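Local coordinates for GDP-6-deoxy-D-mannose reductase (Pseudomonas aeruginosa, PDB 6X3B), which probably reduces GDP-4-dehydro-6-deoxy-D-mannose to GDP-D-rhamnose, with NADPH as cofactor, in the synthesis of lipopolysaccharide O-antigen, at residues R24-G29 with H56-L61; T28-F33 with H37-L42. All coordinates share one frame; numbering follows the deposited sequence.

Contact 1: R24-G29 with H56-L61; sequences RLFVTG and HRYDLL. With NDP (NADPH dihydro-nicotinamide-adenine-dinucleotide phosphate), chain E.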
# COMPACT_ATOMS: atom_id res chain seq x y z
N ARG A 24 28.44 0.30 9.21
CA ARG A 24 28.51 0.25 7.76
C ARG A 24 27.14 0.57 7.17
O ARG A 24 26.15 -0.07 7.53
CB ARG A 24 28.97 -1.13 7.29
CG ARG A 24 30.48 -1.37 7.56
CD ARG A 24 30.87 -2.82 7.27
NE ARG A 24 32.32 -3.05 7.35
CZ ARG A 24 33.03 -2.95 8.47
NH1 ARG A 24 32.44 -2.63 9.61
NH2 ARG A 24 34.34 -3.19 8.45
N LEU A 25 27.11 1.53 6.26
CA LEU A 25 25.88 2.03 5.68
C LEU A 25 25.92 1.83 4.17
O LEU A 25 26.88 2.24 3.52
CB LEU A 25 25.69 3.52 6.00
CG LEU A 25 24.57 4.24 5.25
CD1 LEU A 25 23.22 3.62 5.59
CD2 LEU A 25 24.58 5.74 5.56
N PHE A 26 24.92 1.16 3.63
CA PHE A 26 24.76 1.05 2.18
C PHE A 26 23.57 1.90 1.76
O PHE A 26 22.51 1.87 2.41
CB PHE A 26 24.56 -0.41 1.74
CG PHE A 26 24.52 -0.58 0.24
CD1 PHE A 26 25.70 -0.80 -0.49
CD2 PHE A 26 23.32 -0.51 -0.44
CE1 PHE A 26 25.66 -0.94 -1.88
CE2 PHE A 26 23.26 -0.66 -1.84
CZ PHE A 26 24.43 -0.86 -2.56
N VAL A 27 23.74 2.66 0.68
CA VAL A 27 22.72 3.59 0.18
C VAL A 27 22.44 3.25 -1.28
O VAL A 27 23.36 3.25 -2.11
CB VAL A 27 23.16 5.05 0.31
CG1 VAL A 27 22.04 5.98 -0.23
CG2 VAL A 27 23.48 5.40 1.77
N THR A 28 21.19 2.95 -1.60
CA THR A 28 20.81 2.87 -3.01
C THR A 28 20.52 4.26 -3.54
O THR A 28 20.24 5.18 -2.78
CB THR A 28 19.57 2.00 -3.22
OG1 THR A 28 18.42 2.69 -2.72
CG2 THR A 28 19.72 0.65 -2.51
N GLY A 29 20.58 4.41 -4.87
CA GLY A 29 20.26 5.69 -5.46
C GLY A 29 21.30 6.75 -5.24
O GLY A 29 20.99 7.95 -5.28
N HIS A 56 29.64 -2.33 -8.34
CA HIS A 56 29.37 -2.31 -9.78
C HIS A 56 27.97 -1.75 -9.98
O HIS A 56 27.19 -1.65 -9.03
CB HIS A 56 29.51 -3.71 -10.37
CG HIS A 56 28.67 -4.74 -9.67
ND1 HIS A 56 27.32 -4.88 -9.89
CD2 HIS A 56 29.00 -5.68 -8.74
CE1 HIS A 56 26.85 -5.85 -9.13
NE2 HIS A 56 27.84 -6.35 -8.42
N ARG A 57 27.66 -1.37 -11.22
CA ARG A 57 26.32 -0.88 -11.52
C ARG A 57 25.31 -1.99 -11.28
O ARG A 57 25.60 -3.17 -11.48
CB ARG A 57 26.23 -0.38 -12.96
N TYR A 58 24.11 -1.61 -10.83
CA TYR A 58 23.09 -2.61 -10.55
C TYR A 58 21.74 -2.07 -10.97
O TYR A 58 21.53 -0.87 -11.13
CB TYR A 58 23.10 -3.02 -9.06
CG TYR A 58 22.81 -1.88 -8.11
CD1 TYR A 58 23.84 -1.08 -7.62
CD2 TYR A 58 21.51 -1.61 -7.71
CE1 TYR A 58 23.57 -0.03 -6.76
CE2 TYR A 58 21.23 -0.58 -6.85
CZ TYR A 58 22.25 0.21 -6.37
OH TYR A 58 21.95 1.24 -5.53
N ASP A 59 20.82 -3.01 -11.20
CA ASP A 59 19.45 -2.71 -11.58
C ASP A 59 18.54 -3.44 -10.60
O ASP A 59 18.58 -4.67 -10.52
CB ASP A 59 19.17 -3.16 -13.01
CG ASP A 59 17.86 -2.61 -13.55
OD1 ASP A 59 16.93 -2.39 -12.75
OD2 ASP A 59 17.78 -2.40 -14.78
N LEU A 60 17.71 -2.68 -9.88
CA LEU A 60 16.82 -3.27 -8.89
C LEU A 60 15.81 -4.21 -9.52
O LEU A 60 15.28 -5.10 -8.83
CB LEU A 60 16.12 -2.16 -8.11
CG LEU A 60 17.05 -1.44 -7.12
CD1 LEU A 60 16.43 -0.18 -6.57
CD2 LEU A 60 17.45 -2.36 -5.99
N LEU A 61 15.53 -4.05 -10.81
CA LEU A 61 14.68 -4.97 -11.56
C LEU A 61 15.36 -6.30 -11.87
O LEU A 61 14.68 -7.21 -12.33
CB LEU A 61 14.26 -4.33 -12.87
CG LEU A 61 13.37 -3.08 -12.76
CD1 LEU A 61 13.18 -2.46 -14.13
CD2 LEU A 61 12.04 -3.47 -12.16
PA NDP E . 16.27 10.70 -8.42
O1A NDP E . 15.25 10.35 -9.46
O2A NDP E . 17.04 11.97 -8.58
O5B NDP E . 17.29 9.48 -8.24
C5B NDP E . 16.79 8.13 -8.40
C4B NDP E . 17.93 7.16 -8.20
O4B NDP E . 17.44 5.80 -8.32
C3B NDP E . 19.10 7.28 -9.19
O3B NDP E . 20.35 7.14 -8.53
C2B NDP E . 18.83 6.15 -10.17
O2B NDP E . 20.04 5.68 -10.75
C1B NDP E . 18.25 5.10 -9.23
N9A NDP E . 17.44 4.09 -9.90
C8A NDP E . 16.29 4.30 -10.63
N7A NDP E . 15.78 3.20 -11.12
C5A NDP E . 16.64 2.20 -10.70
C6A NDP E . 16.65 0.81 -10.89
N6A NDP E . 15.70 0.20 -11.60
N1A NDP E . 17.65 0.09 -10.33
C2A NDP E . 18.58 0.75 -9.63
N3A NDP E . 18.68 2.05 -9.38
C4A NDP E . 17.67 2.73 -9.94
O3 NDP E . 15.56 10.72 -6.99
PN NDP E . 15.69 11.76 -5.78
O1N NDP E . 17.09 11.73 -5.27
O2N NDP E . 15.12 13.07 -6.21
O5D NDP E . 14.72 11.10 -4.69
C5D NDP E . 15.29 10.23 -3.68
C4D NDP E . 14.17 9.57 -2.91
O4D NDP E . 13.39 10.59 -2.25
C3D NDP E . 13.18 8.75 -3.75
O3D NDP E . 12.78 7.57 -3.06
C2D NDP E . 12.03 9.74 -3.93
O2D NDP E . 10.79 9.10 -4.18
C1D NDP E . 12.03 10.47 -2.60
N1N NDP E . 11.44 11.84 -2.70
C2N NDP E . 12.11 12.85 -3.33
C3N NDP E . 11.66 14.14 -3.30
C7N NDP E . 12.28 15.13 -4.21
O7N NDP E . 11.84 16.28 -4.27
N7N NDP E . 13.31 14.73 -4.95
C4N NDP E . 10.56 14.49 -2.35
C5N NDP E . 9.88 13.31 -1.78
C6N NDP E . 10.21 12.10 -2.16
P2B NDP E . 20.05 5.91 -12.35
O1X NDP E . 21.39 5.38 -12.83
O2X NDP E . 18.89 5.13 -12.92
O3X NDP E . 19.92 7.40 -12.59
O HOH W 1 23.66 3.10 -4.77
O HOH W 2 20.76 3.15 -7.49
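Y58 reaches T28 with its phenol oxygen. Y58 OH lies 3.2 Å from T28 CA and 3.4 Å from T28 CB, and the two side chains cross at about a right angle. The apolar contacts are few. F26 CZ is 4.4 Å from Y58 CE1, and F26 also makes an edge-to-face pair with W70. Y58 CG sits between its own backbone N and carbonyl carbon (chi1 61°), which aims the ring at the strand.

No direct hydrogen bond joins the segments; two waters do the work. One water donates to V27 O and bonds Y58 OH at 2.6 Å. The other accepts from G29 N at 2.9 Å and also bonds Y58 OH. The phenol thus holds both waters against the end of the strand. T28 OG1 takes no part in this, being bonded mainly to H79.

Two further bonds, from the 56-61 loop, grip the adenine of NADPH. L60 N donates to N1A at 2.8 Å in an almost straight bond (179°). D59 OD1 accepts from N6A at 3.1 Å. The same oxygen takes L61 N from above the carboxylate plane, closing an Asx turn that helps to position the carboxylate. L60 CG packs 3.6 Å from N1A.

The arrangement is the adenine pocket of a Rossmann fold, built at the end of the first strand by a loop that follows the second.

Contact 2: T28-F33 with H37-L42; sequences TGLSGF and HLQAYL. With NDP (NADPH dihydro-nicotinamide-adenine-dinucleotide phosphate), chain E.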
# COMPACT_ATOMS: atom_id res chain seq x y z
N THR A 28 21.19 2.95 -1.60
CA THR A 28 20.81 2.87 -3.01
C THR A 28 20.52 4.26 -3.54
O THR A 28 20.24 5.18 -2.78
CB THR A 28 19.57 2.00 -3.22
OG1 THR A 28 18.42 2.69 -2.72
CG2 THR A 28 19.72 0.65 -2.51
N GLY A 29 20.58 4.41 -4.87
CA GLY A 29 20.26 5.69 -5.46
C GLY A 29 21.30 6.75 -5.24
O GLY A 29 20.99 7.95 -5.28
N LEU A 30 22.54 6.35 -4.98
CA LEU A 30 23.57 7.34 -4.69
C LEU A 30 23.79 8.32 -5.84
O LEU A 30 24.27 9.43 -5.61
CB LEU A 30 24.88 6.65 -4.33
CG LEU A 30 25.00 6.27 -2.85
CD1 LEU A 30 26.21 5.37 -2.67
CD2 LEU A 30 25.07 7.50 -1.94
N SER A 31 23.45 7.94 -7.07
CA SER A 31 23.68 8.82 -8.20
C SER A 31 22.56 9.84 -8.42
O SER A 31 22.72 10.72 -9.26
CB SER A 31 23.88 7.99 -9.47
OG SER A 31 22.65 7.45 -9.92
N GLY A 32 21.45 9.75 -7.68
CA GLY A 32 20.36 10.69 -7.87
C GLY A 32 20.57 11.98 -7.10
O GLY A 32 21.63 12.25 -6.54
N PHE A 33 19.50 12.79 -7.06
CA PHE A 33 19.53 14.12 -6.44
C PHE A 33 19.92 14.04 -4.97
O PHE A 33 20.92 14.64 -4.54
CB PHE A 33 18.16 14.80 -6.63
CG PHE A 33 17.89 15.94 -5.67
CD1 PHE A 33 18.79 17.00 -5.53
CD2 PHE A 33 16.72 15.96 -4.93
CE1 PHE A 33 18.53 18.05 -4.64
CE2 PHE A 33 16.44 17.01 -4.06
CZ PHE A 33 17.35 18.06 -3.92
N HIS A 37 23.93 14.36 -2.65
CA HIS A 37 24.06 15.24 -1.46
C HIS A 37 24.43 14.40 -0.23
O HIS A 37 25.19 14.89 0.60
CB HIS A 37 22.77 16.04 -1.25
CG HIS A 37 22.67 17.24 -2.12
ND1 HIS A 37 23.45 18.35 -1.94
CD2 HIS A 37 21.88 17.50 -3.19
CE1 HIS A 37 23.15 19.25 -2.85
NE2 HIS A 37 22.20 18.76 -3.63
N LEU A 38 23.91 13.17 -0.14
CA LEU A 38 24.22 12.34 1.02
C LEU A 38 25.68 11.87 0.99
O LEU A 38 26.35 11.87 2.02
CB LEU A 38 23.29 11.13 1.10
CG LEU A 38 23.46 10.15 2.28
CD1 LEU A 38 23.53 10.90 3.62
CD2 LEU A 38 22.32 9.11 2.30
N GLN A 39 26.17 11.47 -0.19
CA GLN A 39 27.57 11.09 -0.29
C GLN A 39 28.49 12.25 0.10
O GLN A 39 29.48 12.06 0.81
CB GLN A 39 27.88 10.61 -1.71
CG GLN A 39 29.33 10.19 -1.88
CD GLN A 39 29.58 9.48 -3.19
OE1 GLN A 39 28.65 9.16 -3.92
NE2 GLN A 39 30.85 9.21 -3.48
N ALA A 40 28.16 13.47 -0.33
CA ALA A 40 28.97 14.63 0.05
C ALA A 40 28.87 14.89 1.55
O ALA A 40 29.88 15.14 2.21
CB ALA A 40 28.53 15.86 -0.74
N TYR A 41 27.66 14.82 2.10
CA TYR A 41 27.44 14.98 3.53
C TYR A 41 28.31 14.03 4.32
O TYR A 41 29.03 14.44 5.24
CB TYR A 41 25.95 14.77 3.85
CG TYR A 41 25.50 15.12 5.26
CD1 TYR A 41 25.99 14.45 6.38
CD2 TYR A 41 24.53 16.10 5.47
CE1 TYR A 41 25.56 14.77 7.67
CE2 TYR A 41 24.09 16.43 6.75
CZ TYR A 41 24.60 15.76 7.85
OH TYR A 41 24.15 16.09 9.11
N LEU A 42 28.26 12.74 3.98
CA LEU A 42 29.02 11.74 4.72
C LEU A 42 30.52 11.92 4.56
O LEU A 42 31.28 11.46 5.42
CB LEU A 42 28.62 10.33 4.27
CG LEU A 42 27.20 9.95 4.74
CD1 LEU A 42 26.76 8.63 4.14
CD2 LEU A 42 27.18 9.90 6.24
PA NDP E . 16.27 10.70 -8.42
O1A NDP E . 15.25 10.35 -9.46
O2A NDP E . 17.04 11.97 -8.58
O5B NDP E . 17.29 9.48 -8.24
C5B NDP E . 16.79 8.13 -8.40
C4B NDP E . 17.93 7.16 -8.20
O4B NDP E . 17.44 5.80 -8.32
C3B NDP E . 19.10 7.28 -9.19
O3B NDP E . 20.35 7.14 -8.53
C2B NDP E . 18.83 6.15 -10.17
O2B NDP E . 20.04 5.68 -10.75
C1B NDP E . 18.25 5.10 -9.23
N9A NDP E . 17.44 4.09 -9.90
C8A NDP E . 16.29 4.30 -10.63
N7A NDP E . 15.78 3.20 -11.12
C5A NDP E . 16.64 2.20 -10.70
C6A NDP E . 16.65 0.81 -10.89
N6A NDP E . 15.70 0.20 -11.60
N1A NDP E . 17.65 0.09 -10.33
C2A NDP E . 18.58 0.75 -9.63
N3A NDP E . 18.68 2.05 -9.38
C4A NDP E . 17.67 2.73 -9.94
O3 NDP E . 15.56 10.72 -6.99
PN NDP E . 15.69 11.76 -5.78
O1N NDP E . 17.09 11.73 -5.27
O2N NDP E . 15.12 13.07 -6.21
O5D NDP E . 14.72 11.10 -4.69
C5D NDP E . 15.29 10.23 -3.68
C4D NDP E . 14.17 9.57 -2.91
O4D NDP E . 13.39 10.59 -2.25
C3D NDP E . 13.18 8.75 -3.75
O3D NDP E . 12.78 7.57 -3.06
C2D NDP E . 12.03 9.74 -3.93
O2D NDP E . 10.79 9.10 -4.18
C1D NDP E . 12.03 10.47 -2.60
N1N NDP E . 11.44 11.84 -2.70
C2N NDP E . 12.11 12.85 -3.33
C3N NDP E . 11.66 14.14 -3.30
C7N NDP E . 12.28 15.13 -4.21
O7N NDP E . 11.84 16.28 -4.27
N7N NDP E . 13.31 14.73 -4.95
C4N NDP E . 10.56 14.49 -2.35
C5N NDP E . 9.88 13.31 -1.78
C6N NDP E . 10.21 12.10 -2.16
P2B NDP E . 20.05 5.91 -12.35
O1X NDP E . 21.39 5.38 -12.83
O2X NDP E . 18.89 5.13 -12.92
O3X NDP E . 19.92 7.40 -12.59
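F33 and H37 meet one helical turn apart, at the start of helix 33-44. H37 CD2 lies 3.7 Å from F33 CE1. The ring planes stand at 87° and approach obliquely. F33 O sits at the edge of the imidazole, near its plane, 3.3 Å from H37 CD2. H37 CG lies anti to its carbonyl carbon (chi1 -81°), which swings the imidazole back toward F33. H37 NE2 donates to P184 O, a bond that limits the rotation of the ring.

F33 also serves the cofactor. O2N of the diphosphate lies at the edge of the phenyl ring, in its plane, 3.5 Å from F33 CD2. F33 N donates to O2A at 3.0 Å, at 170°. G32, at the N-cap, brings its CA to 3.3 Å from O5B. S31 OG bonds O3B of the adenosine ribose at 2.7 Å; either hydroxyl could be the donor.

L30 has the largest buried area here. It projects from the type I turn G29 to G32, and its CD2 rests 4.2 Å from Q39 CB, the side chains crossing at about a right angle.

No hydrogen bond crosses the segments; the contact is made by packing and by the close approach of H37 CD2 to F33 O. S31 OG and F33 N turn their polar bonds to the cofactor, where the backbone N-H of F33 and the helix N terminus probably stabilise the diphosphate charge.

Overall arrangement
Strand 23-28 comes first; T28 and G29, at and just after its end, belong to the first segments of both contacts. The glycine-rich loop and helix 33-44 follow, and contact 2 closes a short loop by folding this turn onto the helix. The chain runs through strand 49-51, parallel to strand 23-28, and contact 1 closes the longer loop when residues 56-61 return to the strand end. Contact 2 lies within the span of contact 1 without crossing it. They also touch: L25 packs on L42 and V27 on L38. Together they join strand, helix and the loop after the second strand beside NADPH, with contact 1 at the adenine and contact 2 at the adenosine ribose and diphosphate.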